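Local structure of Lmo0135 protein (5ISU) at residues Asn404-Ala408 against Arg445-Tyr449. The protein is the substrate-binding protein CtaP of a Listeria monocytogenes ABC transporter and probably binds peptides for uptake. Residues are numbered along the deposited sequence; the frame is centred on the assembly and turned at random.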
ATOM      1  N   ASN A 404       8.098   1.889  -1.814  1.00 44.12           N
ATOM      2  CA  ASN A 404       9.396   1.554  -2.399  1.00 44.74           C
ATOM      3  C   ASN A 404      10.666   1.875  -1.599  1.00 45.69           C
ATOM      4  O   ASN A 404      11.743   1.441  -2.009  1.00 45.62           O
ATOM      5  CB  ASN A 404       9.505   2.204  -3.805  1.00 43.66           C
ATOM      6  CG  ASN A 404       8.457   1.679  -4.783  1.00 45.19           C
ATOM      7  OD1 ASN A 404       7.851   0.620  -4.570  1.00 41.93           O
ATOM      8  ND2 ASN A 404       8.242   2.420  -5.866  1.00 45.44           N
ATOM      9  N   ASP A 405      10.557   2.659  -0.522  1.00 46.17           N
ATOM     10  CA  ASP A 405      11.711   3.002   0.299  1.00 45.60           C
ATOM     11  C   ASP A 405      11.514   2.407   1.689  1.00 45.96           C
ATOM     12  O   ASP A 405      10.469   2.618   2.313  1.00 46.09           O
ATOM     13  CB  ASP A 405      11.962   4.520   0.363  1.00 47.03           C
ATOM     14  CG  ASP A 405      13.308   4.869   1.075  1.00 49.65           C
ATOM     15  OD1 ASP A 405      13.423   4.671   2.324  1.00 48.83           O
ATOM     16  OD2 ASP A 405      14.251   5.355   0.386  1.00 49.45           O
ATOM     17  N   PRO A 406      12.538   1.683   2.195  1.00 45.71           N
ATOM     18  CA  PRO A 406      12.408   1.039   3.505  1.00 44.94           C
ATOM     19  C   PRO A 406      12.223   2.000   4.683  1.00 43.54           C
ATOM     20  O   PRO A 406      11.778   1.578   5.736  1.00 45.99           O
ATOM     21  CB  PRO A 406      13.712   0.241   3.631  1.00 45.21           C
ATOM     22  CG  PRO A 406      14.691   0.981   2.771  1.00 45.83           C
ATOM     23  CD  PRO A 406      13.897   1.507   1.627  1.00 45.46           C
ATOM     24  N   ASP A 407      12.537   3.275   4.515  1.00 46.32           N
ATOM     25  CA  ASP A 407      12.363   4.245   5.624  1.00 47.21           C
ATOM     26  C   ASP A 407      10.891   4.354   6.064  1.00 48.16           C
ATOM     27  O   ASP A 407      10.607   4.607   7.231  1.00 50.53           O
ATOM     28  CB  ASP A 407      12.861   5.622   5.222  1.00 48.56           C
ATOM     29  CG  ASP A 407      12.807   6.629   6.373  1.00 52.37           C
ATOM     30  OD1 ASP A 407      13.496   6.422   7.400  1.00 51.80           O
ATOM     31  OD2 ASP A 407      12.103   7.653   6.234  1.00 55.60           O
ATOM     32  N   ALA A 408       9.954   4.136   5.142  1.00 45.25           N
ATOM     33  CA  ALA A 408       8.534   4.217   5.497  1.00 47.09           C
ATOM     34  C   ALA A 408       8.111   3.136   6.518  1.00 46.90           C
ATOM     35  O   ALA A 408       7.109   3.301   7.217  1.00 48.72           O
ATOM     36  CB  ALA A 408       7.653   4.150   4.238  1.00 45.25           C
ATOM     37  N   ARG A 445      24.077   2.477   2.359  1.00 54.15           N
ATOM     38  CA  ARG A 445      22.690   2.485   2.748  1.00 49.95           C
ATOM     39  C   ARG A 445      22.145   1.047   2.585  1.00 48.79           C
ATOM     40  O   ARG A 445      21.333   0.588   3.392  1.00 44.31           O
ATOM     41  CB  ARG A 445      21.912   3.527   1.926  1.00 49.92           C
ATOM     42  CG  ARG A 445      20.631   3.954   2.603  1.00 48.66           C
ATOM     43  CD  ARG A 445      19.683   4.798   1.764  1.00 47.97           C
ATOM     44  NE  ARG A 445      18.497   5.045   2.594  1.00 46.79           N
ATOM     45  CZ  ARG A 445      17.255   5.240   2.157  1.00 45.48           C
ATOM     46  NH1 ARG A 445      16.962   5.204   0.855  1.00 46.08           N
ATOM     47  NH2 ARG A 445      16.286   5.427   3.052  1.00 44.35           N
ATOM     48  N   GLN A 446      22.629   0.327   1.567  1.00 50.30           N
ATOM     49  CA  GLN A 446      22.226  -1.064   1.365  1.00 52.82           C
ATOM     50  C   GLN A 446      22.624  -1.910   2.584  1.00 51.96           C
ATOM     51  O   GLN A 446      21.802  -2.662   3.102  1.00 50.81           O
ATOM     52  CB  GLN A 446      22.831  -1.666   0.080  1.00 56.30           C
ATOM     53  CG  GLN A 446      22.336  -3.087  -0.231  1.00 59.11           C
ATOM     54  CD  GLN A 446      22.955  -3.698  -1.490  1.00 64.10           C
ATOM     55  OE1 GLN A 446      23.231  -4.902  -1.538  1.00 67.34           O
ATOM     56  NE2 GLN A 446      23.205  -2.872  -2.496  1.00 65.06           N
ATOM     57  N   GLU A 447      23.863  -1.759   3.047  1.00 52.21           N
ATOM     58  CA  GLU A 447      24.354  -2.514   4.214  1.00 55.67           C
ATOM     59  C   GLU A 447      23.524  -2.279   5.479  1.00 51.88           C
ATOM     60  O   GLU A 447      23.285  -3.209   6.235  1.00 51.71           O
ATOM     61  CB  GLU A 447      25.836  -2.220   4.496  1.00 60.10           C
ATOM     62  CG  GLU A 447      26.771  -2.767   3.430  1.00 66.42           C
ATOM     63  CD  GLU A 447      28.254  -2.565   3.731  1.00 75.37           C
ATOM     64  OE1 GLU A 447      28.621  -1.956   4.768  1.00 77.44           O
ATOM     65  OE2 GLU A 447      29.073  -3.034   2.911  1.00 82.76           O
ATOM     66  N   ILE A 448      23.064  -1.046   5.680  1.00 50.54           N
ATOM     67  CA  ILE A 448      22.260  -0.702   6.856  1.00 49.26           C
ATOM     68  C   ILE A 448      20.906  -1.414   6.834  1.00 45.74           C
ATOM     69  O   ILE A 448      20.510  -2.025   7.831  1.00 44.55           O
ATOM     70  CB  ILE A 448      22.063   0.831   6.989  1.00 49.98           C
ATOM     71  CG1 ILE A 448      23.409   1.491   7.286  1.00 51.77           C
ATOM     72  CG2 ILE A 448      21.082   1.157   8.118  1.00 49.42           C
ATOM     73  CD1 ILE A 448      23.431   2.993   7.084  1.00 52.69           C
ATOM     74  N   TYR A 449      20.189  -1.339   5.719  1.00 42.60           N
ATOM     75  CA  TYR A 449      18.894  -2.015   5.666  1.00 41.88           C
ATOM     76  C   TYR A 449      19.035  -3.550   5.637  1.00 42.40           C
ATOM     77  O   TYR A 449      18.118  -4.257   6.056  1.00 41.38           O
ATOM     78  CB  TYR A 449      17.996  -1.452   4.568  1.00 40.18           C
ATOM     79  CG  TYR A 449      17.568  -0.033   4.903  1.00 40.31           C
ATOM     80  CD1 TYR A 449      16.580   0.212   5.853  1.00 39.66           C
ATOM     81  CD2 TYR A 449      18.171   1.053   4.294  1.00 39.67           C
ATOM     82  CE1 TYR A 449      16.215   1.506   6.189  1.00 40.24           C
ATOM     83  CE2 TYR A 449      17.811   2.346   4.617  1.00 41.01           C
ATOM     84  CZ  TYR A 449      16.835   2.574   5.558  1.00 41.26           C
ATOM     85  OH  TYR A 449      16.472   3.877   5.832  1.00 42.96           O
TER
HETATM   86  O   HOH W   1      15.206   4.335   7.905  1.00 41.23           O
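Pro-406, at the start of a 3-10 segment, faces one side of helix 442-458, its CA 7.5 Å from the CA of Tyr-449. From that helix Arg-445 and Tyr-449, one turn apart, both reach the loop that follows strand 395-400. Arg-445 runs extended and grips the carboxylate of Asp-405 end-on: Arg-445 NH1 meets Asp-405 OD2 at 2.8 Å, nearly straight and in the guanidinium plane, while NH2 meets OD1 at 3.0 Å, more bent (146°). Carboxylate and guanidinium planes are turned 32° apart, so the fork is twisted rather than flat. With Asp-405 CG anti to the backbone N (chi1 -172°), it lies beside the carbonyl carbon, which brings OD1 to the residues that follow. Asp-405 OD1, whose syn lone pair takes the arginine, uses the anti one for Asp-407 N at 2.7 Å, closing an Asx turn. Beside this polar pair, Pro-406 lays CG over the centre of the Tyr-449 ring, 3.5 Å from the centroid, a CH-pi contact on the ring face. Tyr-449 OH accepts a bond from Arg-445 NH2 at 3.2 Å and donates to a water 2.5 Å away; that water in turn donates to Asp-407 OD1, which also forms a salt bridge with Lys-410. Gly-436 O of helix 427-438 accepts from Arg-445 NE. Thus all three guanidinium nitrogens have acceptors, and the buried carboxylate of Asp-405 is met by opposite charge, which would favour its ionised form and tie the Asx turn to the helix.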